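Local coordinates for endoglucanase, glycoside hydrolase family 5 protein (Cytophaga hutchinsonii, PDB 5IHS), which probably hydrolyses internal beta-1,4-glucosidic bonds of cellulose, as an endoglucanase of glycoside hydrolase family 5, at residues I121-S126 with I154-N159; K26-K31 with P326-L331; Q61-Y66 with I284-E289; E204-P209 with M240-F245. One frame throughout, in Å; residues are numbered along the deposited sequence.

Contact 1 (I121-S126 with I154-N159)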
loop_
_atom_site.group_PDB
_atom_site.type_symbol
_atom_site.label_atom_id
_atom_site.label_comp_id
_atom_site.label_asym_id
_atom_site.label_seq_id
_atom_site.Cartn_x
_atom_site.Cartn_y
_atom_site.Cartn_z
ATOM N N ILE A 121 -0.122 6.099 -0.844
ATOM C CA ILE A 121 0.802 5.233 -1.566
ATOM C C ILE A 121 0.480 5.303 -3.051
ATOM O O ILE A 121 -0.650 5.019 -3.461
ATOM C CB ILE A 121 0.705 3.784 -1.077
ATOM C CG1 ILE A 121 1.036 3.671 0.410
ATOM C CG2 ILE A 121 1.627 2.892 -1.899
ATOM C CD1 ILE A 121 0.611 2.360 1.024
ATOM N N ILE A 122 1.492 5.658 -3.843
ATOM C CA ILE A 122 1.411 5.633 -5.297
ATOM C C ILE A 122 1.938 4.265 -5.724
ATOM O O ILE A 122 3.147 4.041 -5.719
ATOM C CB ILE A 122 2.225 6.768 -5.926
ATOM C CG1 ILE A 122 1.693 8.136 -5.487
ATOM C CG2 ILE A 122 2.233 6.645 -7.454
ATOM C CD1 ILE A 122 2.565 9.289 -5.908
ATOM N N ASP A 123 1.025 3.342 -6.071
ATOM C CA ASP A 123 1.346 1.944 -6.365
ATOM C C ASP A 123 1.329 1.674 -7.868
ATOM O O ASP A 123 0.286 1.779 -8.530
ATOM C CB ASP A 123 0.353 1.050 -5.618
ATOM C CG ASP A 123 0.233 -0.370 -6.161
ATOM O OD1 ASP A 123 1.223 -0.958 -6.639
ATOM O OD2 ASP A 123 -0.925 -0.898 -6.047
ATOM N N TYR A 124 2.500 1.317 -8.399
ATOM C CA TYR A 124 2.665 0.852 -9.774
ATOM C C TYR A 124 2.232 -0.608 -9.776
ATOM O O TYR A 124 3.003 -1.511 -9.437
ATOM C CB TYR A 124 4.117 1.040 -10.189
ATOM C CG TYR A 124 4.379 1.058 -11.675
ATOM C CD1 TYR A 124 3.994 2.153 -12.449
ATOM C CD2 TYR A 124 5.021 0.011 -12.311
ATOM C CE1 TYR A 124 4.238 2.195 -13.808
ATOM C CE2 TYR A 124 5.273 0.052 -13.678
ATOM C CZ TYR A 124 4.873 1.146 -14.417
ATOM O OH TYR A 124 5.102 1.223 -15.773
ATOM N N HIS A 125 0.963 -0.829 -10.123
ATOM C CA HIS A 125 0.289 -2.091 -9.829
ATOM C C HIS A 125 0.526 -3.072 -10.973
ATOM O O HIS A 125 -0.342 -3.355 -11.800
ATOM C CB HIS A 125 -1.186 -1.857 -9.527
ATOM C CG HIS A 125 -1.806 -2.960 -8.738
ATOM N ND1 HIS A 125 -1.674 -3.056 -7.371
ATOM C CD2 HIS A 125 -2.554 -4.020 -9.130
ATOM C CE1 HIS A 125 -2.333 -4.118 -6.951
ATOM N NE2 HIS A 125 -2.870 -4.728 -7.998
ATOM N N SER A 126 1.759 -3.574 -10.997
ATOM C CA SER A 126 2.280 -4.419 -12.059
ATOM C C SER A 126 2.797 -5.744 -11.516
ATOM O O SER A 126 3.275 -5.833 -10.381
ATOM C CB SER A 126 3.442 -3.707 -12.761
ATOM O OG SER A 126 4.015 -4.500 -13.788
ATOM N N ILE A 154 4.181 8.238 -0.363
ATOM C CA ILE A 154 4.934 6.988 -0.294
ATOM C C ILE A 154 4.873 6.365 -1.688
ATOM O O ILE A 154 3.795 6.283 -2.282
ATOM C CB ILE A 154 4.305 6.033 0.747
ATOM C CG1 ILE A 154 4.301 6.675 2.142
ATOM C CG2 ILE A 154 5.024 4.686 0.755
ATOM C CD1 ILE A 154 3.360 5.994 3.117
ATOM N N TYR A 155 6.025 5.963 -2.230
ATOM C CA TYR A 155 6.077 5.357 -3.555
ATOM C C TYR A 155 6.160 3.840 -3.436
ATOM O O TYR A 155 6.897 3.324 -2.596
ATOM C CB TYR A 155 7.294 5.846 -4.337
ATOM C CG TYR A 155 7.393 7.344 -4.469
ATOM C CD1 TYR A 155 6.763 8.016 -5.503
ATOM C CD2 TYR A 155 8.130 8.089 -3.567
ATOM C CE1 TYR A 155 6.866 9.392 -5.629
ATOM C CE2 TYR A 155 8.243 9.466 -3.687
ATOM C CZ TYR A 155 7.611 10.110 -4.718
ATOM O OH TYR A 155 7.688 11.479 -4.859
ATOM N N GLU A 156 5.444 3.120 -4.304
ATOM C CA GLU A 156 5.474 1.656 -4.350
ATOM C C GLU A 156 5.737 1.269 -5.806
ATOM O O GLU A 156 4.854 1.348 -6.663
ATOM C CB GLU A 156 4.180 1.077 -3.785
ATOM C CG GLU A 156 4.108 -0.437 -3.888
ATOM C CD GLU A 156 2.839 -1.033 -3.308
ATOM O OE1 GLU A 156 1.914 -0.276 -2.937
ATOM O OE2 GLU A 156 2.780 -2.293 -3.213
ATOM N N VAL A 157 6.983 0.879 -6.095
ATOM C CA VAL A 157 7.455 0.834 -7.483
ATOM C C VAL A 157 7.141 -0.449 -8.239
ATOM O O VAL A 157 7.272 -0.466 -9.470
ATOM C CB VAL A 157 8.964 1.136 -7.571
ATOM C CG1 VAL A 157 9.253 2.541 -7.042
ATOM C CG2 VAL A 157 9.801 0.090 -6.844
ATOM N N TYR A 158 6.721 -1.512 -7.558
ATOM C CA TYR A 158 6.488 -2.795 -8.239
ATOM C C TYR A 158 5.597 -3.657 -7.332
ATOM O O TYR A 158 6.104 -4.442 -6.533
ATOM C CB TYR A 158 7.818 -3.486 -8.521
ATOM C CG TYR A 158 7.787 -4.691 -9.446
ATOM C CD1 TYR A 158 6.606 -5.352 -9.755
ATOM C CD2 TYR A 158 8.968 -5.166 -10.008
ATOM C CE1 TYR A 158 6.608 -6.458 -10.592
ATOM C CE2 TYR A 158 8.978 -6.264 -10.843
ATOM C CZ TYR A 158 7.794 -6.908 -11.131
ATOM O OH TYR A 158 7.750 -8.011 -11.953
ATOM N N ASN A 159 4.272 -3.535 -7.503
ATOM C CA ASN A 159 3.304 -4.229 -6.655
ATOM C C ASN A 159 3.694 -5.665 -6.303
ATOM O O ASN A 159 3.951 -5.968 -5.127
ATOM C CB ASN A 159 1.951 -4.214 -7.366
ATOM C CG ASN A 159 0.917 -5.081 -6.680
ATOM O OD1 ASN A 159 0.763 -5.021 -5.469
ATOM N ND2 ASN A 159 0.215 -5.916 -7.445
#

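Contact 2 (K26-K31 with P326-L331)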
loop_
_atom_site.group_PDB
_atom_site.type_symbol
_atom_site.label_atom_id
_atom_site.label_comp_id
_atom_site.label_asym_id
_atom_site.label_seq_id
_atom_site.Cartn_x
_atom_site.Cartn_y
_atom_site.Cartn_z
ATOM N N LYS A 26 -5.069 20.067 13.720
ATOM C CA LYS A 26 -3.952 19.286 13.178
ATOM C C LYS A 26 -4.408 17.987 12.502
ATOM O O LYS A 26 -5.234 17.266 13.062
ATOM C CB LYS A 26 -3.007 18.893 14.309
ATOM C CG LYS A 26 -1.868 19.849 14.573
ATOM C CD LYS A 26 -1.100 19.427 15.819
ATOM C CE LYS A 26 -0.153 18.275 15.527
ATOM N NZ LYS A 26 0.361 17.653 16.782
ATOM N N THR A 27 -3.827 17.667 11.338
ATOM C CA THR A 27 -4.069 16.452 10.569
ATOM C C THR A 27 -3.057 15.376 10.955
ATOM O O THR A 27 -2.076 15.625 11.657
ATOM C CB THR A 27 -3.869 16.744 9.088
ATOM O OG1 THR A 27 -2.503 17.115 8.886
ATOM C CG2 THR A 27 -4.800 17.852 8.585
ATOM N N ILE A 28 -3.299 14.161 10.458
ATOM C CA ILE A 28 -2.391 13.046 10.703
ATOM C C ILE A 28 -1.000 13.364 10.176
ATOM O O ILE A 28 0.011 13.070 10.827
ATOM C CB ILE A 28 -2.950 11.775 10.033
ATOM C CG1 ILE A 28 -4.285 11.339 10.659
ATOM C CG2 ILE A 28 -1.910 10.657 10.046
ATOM C CD1 ILE A 28 -4.188 10.872 12.093
ATOM N N VAL A 29 -0.924 13.921 8.967
ATOM C CA VAL A 29 0.372 14.215 8.373
ATOM C C VAL A 29 1.056 15.358 9.121
ATOM O O VAL A 29 2.283 15.379 9.240
ATOM C CB VAL A 29 0.199 14.469 6.865
ATOM C CG1 VAL A 29 1.457 14.972 6.221
ATOM C CG2 VAL A 29 -0.240 13.163 6.177
ATOM N N GLU A 30 0.292 16.307 9.662
ATOM C CA GLU A 30 0.910 17.320 10.520
ATOM C C GLU A 30 1.437 16.709 11.815
ATOM O O GLU A 30 2.480 17.126 12.323
ATOM C CB GLU A 30 -0.072 18.458 10.805
ATOM C CG GLU A 30 -0.262 19.359 9.608
ATOM C CD GLU A 30 -1.388 20.363 9.763
ATOM O OE1 GLU A 30 -2.180 20.251 10.718
ATOM O OE2 GLU A 30 -1.489 21.268 8.910
ATOM N N LYS A 31 0.742 15.704 12.347
ATOM C CA LYS A 31 1.183 15.038 13.572
ATOM C C LYS A 31 2.522 14.335 13.387
ATOM O O LYS A 31 3.448 14.518 14.185
ATOM C CB LYS A 31 0.109 14.052 14.051
ATOM C CG LYS A 31 0.483 13.285 15.320
ATOM C CD LYS A 31 -0.541 12.204 15.645
ATOM C CE LYS A 31 -0.181 11.406 16.884
ATOM N NZ LYS A 31 -0.261 12.195 18.135
ATOM N N PRO A 326 -7.890 6.394 18.246
ATOM C CA PRO A 326 -7.142 7.148 19.272
ATOM C C PRO A 326 -6.080 8.078 18.702
ATOM O O PRO A 326 -5.743 9.093 19.329
ATOM C CB PRO A 326 -6.534 6.041 20.142
ATOM C CG PRO A 326 -7.477 4.869 19.973
ATOM C CD PRO A 326 -7.922 4.946 18.532
ATOM N N ILE A 327 -5.530 7.758 17.531
ATOM C CA ILE A 327 -4.576 8.653 16.889
ATOM C C ILE A 327 -5.272 9.938 16.464
ATOM O O ILE A 327 -4.803 11.046 16.752
ATOM C CB ILE A 327 -3.879 7.957 15.702
ATOM C CG1 ILE A 327 -3.174 6.677 16.162
ATOM C CG2 ILE A 327 -2.875 8.908 15.064
ATOM C CD1 ILE A 327 -2.588 5.827 15.033
ATOM N N PHE A 328 -6.413 9.816 15.781
ATOM C CA PHE A 328 -7.193 11.006 15.457
ATOM C C PHE A 328 -7.618 11.749 16.720
ATOM O O PHE A 328 -7.599 12.986 16.760
ATOM C CB PHE A 328 -8.418 10.631 14.623
ATOM C CG PHE A 328 -8.107 10.330 13.173
ATOM C CD1 PHE A 328 -8.009 11.351 12.239
ATOM C CD2 PHE A 328 -7.926 9.021 12.746
ATOM C CE1 PHE A 328 -7.726 11.075 10.908
ATOM C CE2 PHE A 328 -7.635 8.722 11.408
ATOM C CZ PHE A 328 -7.536 9.756 10.484
ATOM N N ASP A 329 -8.016 11.019 17.764
ATOM C CA ASP A 329 -8.469 11.676 18.988
ATOM C C ASP A 329 -7.355 12.442 19.696
ATOM O O ASP A 329 -7.651 13.380 20.442
ATOM C CB ASP A 329 -9.067 10.647 19.949
ATOM C CG ASP A 329 -10.405 10.102 19.473
ATOM O OD1 ASP A 329 -11.014 10.693 18.556
ATOM O OD2 ASP A 329 -10.856 9.078 20.031
ATOM N N SER A 330 -6.090 12.065 19.484
ATOM C CA SER A 330 -4.970 12.710 20.164
ATOM C C SER A 330 -4.808 14.157 19.748
ATOM O O SER A 330 -4.169 14.932 20.472
ATOM C CB SER A 330 -3.672 11.962 19.853
ATOM O OG SER A 330 -3.193 12.231 18.536
ATOM N N LEU A 331 -5.355 14.533 18.602
ATOM C CA LEU A 331 -5.249 15.894 18.107
ATOM C C LEU A 331 -6.436 16.728 18.571
ATOM O O LEU A 331 -7.449 16.810 17.876
ATOM C CB LEU A 331 -5.197 15.875 16.576
ATOM C CG LEU A 331 -3.860 15.611 15.859
ATOM C CD1 LEU A 331 -2.734 15.215 16.807
ATOM C CD2 LEU A 331 -4.021 14.556 14.759
#

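Contact 3 (Q61-Y66 with I284-E289)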
loop_
_atom_site.group_PDB
_atom_site.type_symbol
_atom_site.label_atom_id
_atom_site.label_comp_id
_atom_site.label_asym_id
_atom_site.label_seq_id
_atom_site.Cartn_x
_atom_site.Cartn_y
_atom_site.Cartn_z
ATOM N N GLN A 61 -7.940 0.828 -13.550
ATOM C CA GLN A 61 -8.650 0.779 -14.825
ATOM C C GLN A 61 -10.000 0.076 -14.722
ATOM O O GLN A 61 -10.826 0.206 -15.635
ATOM C CB GLN A 61 -7.773 0.182 -15.942
ATOM C CG GLN A 61 -7.541 -1.323 -15.909
ATOM C CD GLN A 61 -6.311 -1.723 -15.110
ATOM O OE1 GLN A 61 -6.110 -1.263 -13.976
ATOM N NE2 GLN A 61 -5.478 -2.583 -15.692
ATOM N N TRP A 62 -10.252 -0.637 -13.625
ATOM C CA TRP A 62 -11.474 -1.410 -13.467
ATOM C C TRP A 62 -12.382 -0.918 -12.346
ATOM O O TRP A 62 -13.584 -1.203 -12.386
ATOM C CB TRP A 62 -11.133 -2.892 -13.259
ATOM C CG TRP A 62 -10.430 -3.492 -14.451
ATOM C CD1 TRP A 62 -10.696 -3.259 -15.769
ATOM C CD2 TRP A 62 -9.325 -4.398 -14.422
ATOM N NE1 TRP A 62 -9.826 -3.965 -16.560
ATOM C CE2 TRP A 62 -8.976 -4.675 -15.758
ATOM C CE3 TRP A 62 -8.593 -5.003 -13.397
ATOM C CZ2 TRP A 62 -7.931 -5.529 -16.093
ATOM C CZ3 TRP A 62 -7.555 -5.850 -13.734
ATOM C CH2 TRP A 62 -7.237 -6.110 -15.070
ATOM N N MET A 63 -11.854 -0.169 -11.379
ATOM C CA MET A 63 -12.643 0.411 -10.295
ATOM C C MET A 63 -12.317 1.889 -10.137
ATOM O O MET A 63 -12.302 2.435 -9.032
ATOM C CB MET A 63 -12.439 -0.365 -8.996
ATOM C CG MET A 63 -13.056 -1.749 -8.988
ATOM S SD MET A 63 -14.842 -1.702 -8.793
ATOM C CE MET A 63 -15.226 -3.367 -9.341
ATOM N N GLY A 64 -12.076 2.561 -11.264
ATOM C CA GLY A 64 -11.706 3.964 -11.267
ATOM C C GLY A 64 -12.769 4.896 -10.733
ATOM O O GLY A 64 -12.448 6.028 -10.363
ATOM N N GLN A 65 -14.026 4.448 -10.665
ATOM C CA GLN A 65 -15.084 5.309 -10.149
ATOM C C GLN A 65 -14.867 5.686 -8.686
ATOM O O GLN A 65 -15.460 6.667 -8.232
ATOM C CB GLN A 65 -16.476 4.679 -10.344
ATOM C CG GLN A 65 -16.767 3.420 -9.538
ATOM C CD GLN A 65 -16.364 2.135 -10.252
ATOM O OE1 GLN A 65 -15.376 2.098 -10.987
ATOM N NE2 GLN A 65 -17.123 1.066 -10.019
ATOM N N TYR A 66 -14.051 4.938 -7.944
ATOM C CA TYR A 66 -13.781 5.230 -6.535
ATOM C C TYR A 66 -12.545 6.100 -6.330
ATOM O O TYR A 66 -12.226 6.437 -5.182
ATOM C CB TYR A 66 -13.659 3.928 -5.718
ATOM C CG TYR A 66 -14.944 3.133 -5.702
ATOM C CD1 TYR A 66 -16.043 3.555 -4.963
ATOM C CD2 TYR A 66 -15.072 1.972 -6.443
ATOM C CE1 TYR A 66 -17.228 2.836 -4.958
ATOM C CE2 TYR A 66 -16.258 1.251 -6.457
ATOM C CZ TYR A 66 -17.332 1.681 -5.710
ATOM O OH TYR A 66 -18.512 0.950 -5.743
ATOM N N ILE A 284 -11.183 -1.408 -1.631
ATOM C CA ILE A 284 -12.361 -0.634 -2.010
ATOM C C ILE A 284 -12.697 -0.982 -3.462
ATOM O O ILE A 284 -12.118 -0.463 -4.416
ATOM C CB ILE A 284 -12.149 0.865 -1.799
ATOM C CG1 ILE A 284 -11.843 1.170 -0.318
ATOM C CG2 ILE A 284 -13.342 1.647 -2.306
ATOM C CD1 ILE A 284 -12.953 0.823 0.661
ATOM N N ALA A 285 -13.629 -1.913 -3.610
ATOM C CA ALA A 285 -14.140 -2.383 -4.883
ATOM C C ALA A 285 -15.505 -2.950 -4.586
ATOM O O ALA A 285 -15.755 -3.411 -3.472
ATOM C CB ALA A 285 -13.283 -3.514 -5.449
ATOM N N ASP A 286 -16.380 -2.930 -5.590
ATOM C CA ASP A 286 -17.721 -3.480 -5.440
ATOM C C ASP A 286 -17.912 -4.757 -6.250
ATOM O O ASP A 286 -19.046 -5.162 -6.510
ATOM C CB ASP A 286 -18.782 -2.431 -5.772
ATOM C CG ASP A 286 -18.915 -2.168 -7.249
ATOM O OD1 ASP A 286 -17.892 -2.287 -7.961
ATOM O OD2 ASP A 286 -20.043 -1.828 -7.685
ATOM N N LYS A 287 -16.819 -5.401 -6.636
ATOM C CA LYS A 287 -16.884 -6.697 -7.294
ATOM C C LYS A 287 -17.487 -7.723 -6.334
ATOM O O LYS A 287 -17.197 -7.692 -5.134
ATOM C CB LYS A 287 -15.454 -7.105 -7.671
ATOM C CG LYS A 287 -15.289 -8.444 -8.350
ATOM C CD LYS A 287 -13.859 -8.639 -8.855
ATOM C CE LYS A 287 -13.733 -9.943 -9.624
ATOM N NZ LYS A 287 -12.350 -10.188 -10.098
ATOM N N PRO A 288 -18.358 -8.640 -6.816
ATOM C CA PRO A 288 -18.983 -9.627 -5.904
ATOM C C PRO A 288 -18.057 -10.785 -5.543
ATOM O O PRO A 288 -18.286 -11.956 -5.895
ATOM C CB PRO A 288 -20.224 -10.064 -6.695
ATOM C CG PRO A 288 -19.844 -9.877 -8.108
ATOM C CD PRO A 288 -18.969 -8.667 -8.155
ATOM N N GLU A 289 -16.997 -10.450 -4.800
ATOM C CA GLU A 289 -16.007 -11.400 -4.301
ATOM C C GLU A 289 -15.727 -11.090 -2.835
ATOM O O GLU A 289 -15.922 -9.963 -2.377
ATOM C CB GLU A 289 -14.677 -11.355 -5.100
ATOM C CG GLU A 289 -13.798 -10.095 -4.873
ATOM C CD GLU A 289 -12.460 -10.104 -5.638
ATOM O OE1 GLU A 289 -12.295 -10.895 -6.590
ATOM O OE2 GLU A 289 -11.565 -9.304 -5.286
HETATM O O HOH W 1 -11.066 1.287 -6.297
HETATM O O HOH W 2 -19.578 0.838 -8.497
HETATM O O HOH W 3 -18.109 -1.964 -10.576
#

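Contact 4 (E204-P209 with M240-F245)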
loop_
_atom_site.group_PDB
_atom_site.type_symbol
_atom_site.label_atom_id
_atom_site.label_comp_id
_atom_site.label_asym_id
_atom_site.label_seq_id
_atom_site.Cartn_x
_atom_site.Cartn_y
_atom_site.Cartn_z
ATOM N N GLU A 204 14.713 -12.802 0.682
ATOM C CA GLU A 204 15.669 -12.653 -0.415
ATOM C C GLU A 204 16.127 -11.205 -0.538
ATOM O O GLU A 204 17.309 -10.933 -0.793
ATOM C CB GLU A 204 15.070 -13.155 -1.729
ATOM C CG GLU A 204 14.718 -14.619 -1.689
ATOM C CD GLU A 204 14.092 -15.159 -2.962
ATOM O OE1 GLU A 204 13.615 -14.358 -3.806
ATOM O OE2 GLU A 204 14.076 -16.402 -3.099
ATOM N N ALA A 205 15.200 -10.260 -0.352
ATOM C CA ALA A 205 15.569 -8.851 -0.308
ATOM C C ALA A 205 16.433 -8.566 0.913
ATOM O O ALA A 205 17.401 -7.801 0.831
ATOM C CB ALA A 205 14.303 -7.987 -0.312
ATOM N N ALA A 206 16.107 -9.181 2.052
ATOM C CA ALA A 206 16.876 -8.940 3.268
ATOM C C ALA A 206 18.315 -9.411 3.116
ATOM O O ALA A 206 19.225 -8.833 3.727
ATOM C CB ALA A 206 16.211 -9.630 4.454
ATOM N N ALA A 207 18.537 -10.458 2.312
ATOM C CA ALA A 207 19.880 -10.978 2.082
ATOM C C ALA A 207 20.688 -10.112 1.129
ATOM O O ALA A 207 21.922 -10.177 1.146
ATOM C CB ALA A 207 19.802 -12.399 1.524
ATOM N N ASN A 208 20.032 -9.325 0.283
ATOM C CA ASN A 208 20.717 -8.448 -0.663
ATOM C C ASN A 208 19.927 -7.159 -0.784
ATOM O O ASN A 208 19.336 -6.862 -1.836
ATOM C CB ASN A 208 20.876 -9.122 -2.022
ATOM C CG ASN A 208 21.644 -8.258 -3.004
ATOM O OD1 ASN A 208 22.406 -7.358 -2.618
ATOM N ND2 ASN A 208 21.441 -8.521 -4.281
ATOM N N PRO A 209 19.905 -6.358 0.278
ATOM C CA PRO A 209 19.045 -5.177 0.292
ATOM C C PRO A 209 19.568 -4.069 -0.604
ATOM O O PRO A 209 20.739 -4.014 -0.993
ATOM C CB PRO A 209 19.069 -4.748 1.761
ATOM C CG PRO A 209 20.395 -5.250 2.267
ATOM C CD PRO A 209 20.563 -6.566 1.582
ATOM N N MET A 240 17.205 -9.932 9.765
ATOM C CA MET A 240 18.277 -9.561 8.860
ATOM C C MET A 240 18.365 -8.049 8.674
ATOM O O MET A 240 19.264 -7.576 7.967
ATOM C CB MET A 240 18.080 -10.297 7.513
ATOM C CG MET A 240 18.113 -11.880 7.584
ATOM S SD MET A 240 17.340 -12.872 6.226
ATOM C CE MET A 240 18.566 -12.637 4.957
ATOM N N GLY A 241 17.442 -7.288 9.273
ATOM C CA GLY A 241 17.589 -5.851 9.437
ATOM C C GLY A 241 16.777 -4.946 8.532
ATOM O O GLY A 241 16.976 -3.722 8.583
ATOM N N ILE A 242 15.872 -5.484 7.709
ATOM C CA ILE A 242 15.088 -4.637 6.811
ATOM C C ILE A 242 13.740 -4.276 7.430
ATOM O O ILE A 242 13.300 -4.878 8.417
ATOM C CB ILE A 242 14.926 -5.236 5.392
ATOM C CG1 ILE A 242 14.181 -6.572 5.419
ATOM C CG2 ILE A 242 16.280 -5.365 4.697
ATOM C CD1 ILE A 242 13.694 -7.040 4.032
ATOM N N ALA A 243 13.082 -3.282 6.839
ATOM C CA ALA A 243 11.760 -2.836 7.245
ATOM C C ALA A 243 10.737 -3.258 6.200
ATOM O O ALA A 243 10.961 -3.103 4.993
ATOM C CB ALA A 243 11.733 -1.308 7.397
ATOM N N LEU A 244 9.613 -3.783 6.669
ATOM C CA LEU A 244 8.540 -4.284 5.823
ATOM C C LEU A 244 7.341 -3.346 5.884
ATOM O O LEU A 244 7.088 -2.700 6.906
ATOM C CB LEU A 244 8.089 -5.660 6.312
ATOM C CG LEU A 244 9.207 -6.700 6.452
ATOM C CD1 LEU A 244 8.648 -8.017 6.942
ATOM C CD2 LEU A 244 9.951 -6.890 5.131
ATOM N N PHE A 245 6.571 -3.315 4.795
ATOM C CA PHE A 245 5.306 -2.583 4.726
ATOM C C PHE A 245 4.296 -3.501 4.044
ATOM O O PHE A 245 4.540 -3.972 2.926
ATOM C CB PHE A 245 5.521 -1.287 3.924
ATOM C CG PHE A 245 4.434 -0.227 4.069
ATOM C CD1 PHE A 245 3.078 -0.498 3.945
ATOM C CD2 PHE A 245 4.800 1.094 4.293
ATOM C CE1 PHE A 245 2.127 0.504 4.065
ATOM C CE2 PHE A 245 3.843 2.097 4.410
ATOM C CZ PHE A 245 2.517 1.794 4.283
HETATM O O HOH W 4 19.542 -6.802 5.443
#

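Contact 1 (I121-S126 with I154-N159)
The side-chain amide of Asn159 is stacked on one face of the His125 ring, the two planes 19° apart. Asn159 CG is anti to the backbone N (chi1 171°), which lays the amide along the ring and puts ND2 off-centre, 3.2 Å from His125 CE1. The ring of Trp282 meets His125 nearly in parallel, and Trp59 meets it edge-to-face. At the ring edge, His125 ND1 donates to the syn lone pair of Asp123 OD2 at 2.6 Å, limiting ring rotation. The acid groups of Asp123 and Glu156 lie face to face, 25° apart, a like-charge contact with Asp123 OD1 3.8 Å from Glu156 OE1. Arg85 on OE1 probably offsets it, and Thr247 bonds OE2. At the edge of the Tyr158 ring, Ser126 O lies in plane, 3.4 Å from CE1; Tyr158 OH is held by Gln130. Tyr124 O accepts from Ser126 N and Asn159 N, on opposite faces of its carbonyl plane. The Asn159 bond (3.1 Å) extends the parallel ladder of Ile122, Tyr124, Ile154 and Glu156. Asn159 begins the Asn-Glu-Pro sequence familiar from family 5. Helix 133-147 joins barrel strands 119-125 and 153-156 as a beta-alpha-beta unit and covers Ile122 and Tyr155; strand 83-89 flanks the first.

Contact 2 (K26-K31 with P326-L331)
Ser330 OG is gripped by two groups: it accepts from Lys31 NZ at 3.0 Å and donates to Ile327 O at 2.7 Å. The second bond lies in the carbonyl plane, on a lone pair; OG points back to the carbonyl of the last turn. The contact joins the modelled chain ends at the N-terminal end of the TIM barrel. It pairs helix 28-32, which starts with a capping box, with the end of helix 311-329. Glu30 N donates to Thr27 OG1 at 3.0 Å, and Thr27 N returns a bond to Glu30 OE1 from above the carboxylate plane. Lys31 leaves its helix extended, CG anti to the backbone N (chi1 179°), and bends only at its last torsion to reach the serine. On the way its CD passes Leu331 CD1 at 3.9 Å. With an alanine in place of Lys31, Ser330 OG would probably lose its cross-segment donor, and one side of Leu331 would be uncovered. Leu331 also meets the first modelled residue, its CD2 3.4 Å from Lys26 O, the side chains crossing at about a right angle. Ile28 carries the apolar contact with Ile327 and Phe328. It rests against Tyr119 of strand 119-125 and Thr82 of a loop, and its CD1 touches Ile327 CG2. The same methyl is over the centre of the Phe328 ring, a CH-pi contact with Ile28 CD1 3.7 Å from the centroid.

Contact 3 (Q61-Y66 with I284-E289)
Two loops meet at the C-terminal end of the barrel. Met63 and Tyr66 of one face Ile284, at the end of strand 279-284, and Ala285 and Asp286 of the loop after it. The first loop follows strand 53-57, neighbour of 279-284 where the barrel closes. Met63 is bent at chi2 (-75°), which swings its thioether across to the Asp286 carboxylate. Met63 SD and CE both lie 3.2 Å from Asp286 OD1, a van der Waals contact; the hydrogen bond of this oxygen is to a water. Met63 CG packs on Ala285 CB at 4.0 Å. Tyr66 crosses Asp286 at about a right angle, ring and carboxylate planes 71° apart, and its OH is 3.4 Å from Asp286 CB. That hydroxyl bonds to Ala298 O, while Asp286 OD2 accepts from Ala297 N, so a third piece of chain holds both polar ends. Tyr66 CG touches Ile284 CG2.

Waters carry the polar links between the loops. One donates to Met63 O and, at 2.8 Å, to Ile284 O. Another accepts from Gln65 NE2 at 2.9 Å and donates to Tyr66 OH, with a weak bond to Asp286 OD2. A third donates to Asp286 OD1 at 2.6 Å and has a weak link to Gln65 NE2. Loops after the first and last strands meet on the C-terminal rim of the TIM barrel, where its active site lies.

Contact 4 (E204-P209 with M240-F245)
Two torsions set Ile242 against Ala206 and Met240 against Ala207. Ile242 has CG1 between the backbone N and the carbonyl carbon (chi1 62°), so that CD1 reaches the helix 202-207 while CG2 faces Pro209. Met240 bends at its last torsion (chi3 74°), which folds CE back over the backbone of Ala207. Between Met240 and Ile242, Gly241 has positive phi and closes helix 228-239 in a Schellman motif, sending the chain toward barrel strand 244-249. Ala206 is the centre of the packing. Its CB is 3.6 Å from Met240 CB and also 3.6 Å from Ile242 CD1, so the small side chain fits between them. Ile242 CG2 continues the contact past the helix end, 4.1 Å from Pro209 CB. Ala205 is touched more lightly, by the end of Ile242. A glycine in place of Ile242 would probably open a gap beside Ala206 and Pro209, leaving the helix end less firmly held against the barrel. The surroundings of Ile242 are also apolar, with Tyr217 of strand 215-221 and Ala237 of helix 228-239 touching it. Its carbonyl accepts from Asn40 ND2. The contact therefore ties a short outer helix to the turn and loop leading into a core strand.

At the more exposed side, Met240 CE lies 3.4 Å from Ala207 N and 3.7 Å from Ala207 CB. The polar link is one water, which donates to both backbone carbonyls, Ala206 O and Met240 O, at 2.7 Å each.

Contact 1 is the most central, its centre about 7 Å from the centre of the chain. Contact 4 touches it: Phe245 CZ packs on Ile121 CD1 at 3.8 Å, so strand 244-249 reaches into the same barrel core. Contacts 3 and 4 lie on opposite sides of the chain's centre, about 32 Å apart between centres. Along the chain, contact 1 closes before contact 4 opens. Both fall between the two segments of contact 3, and all three between those of contact 2. Contact 1 pairs adjacent barrel strands, contact 3 joins the loops after the first and last, contact 4 packs an outer helix at the entry to strand 244-249, and contact 2 brings the chain ends together at the N-terminal end of the barrel.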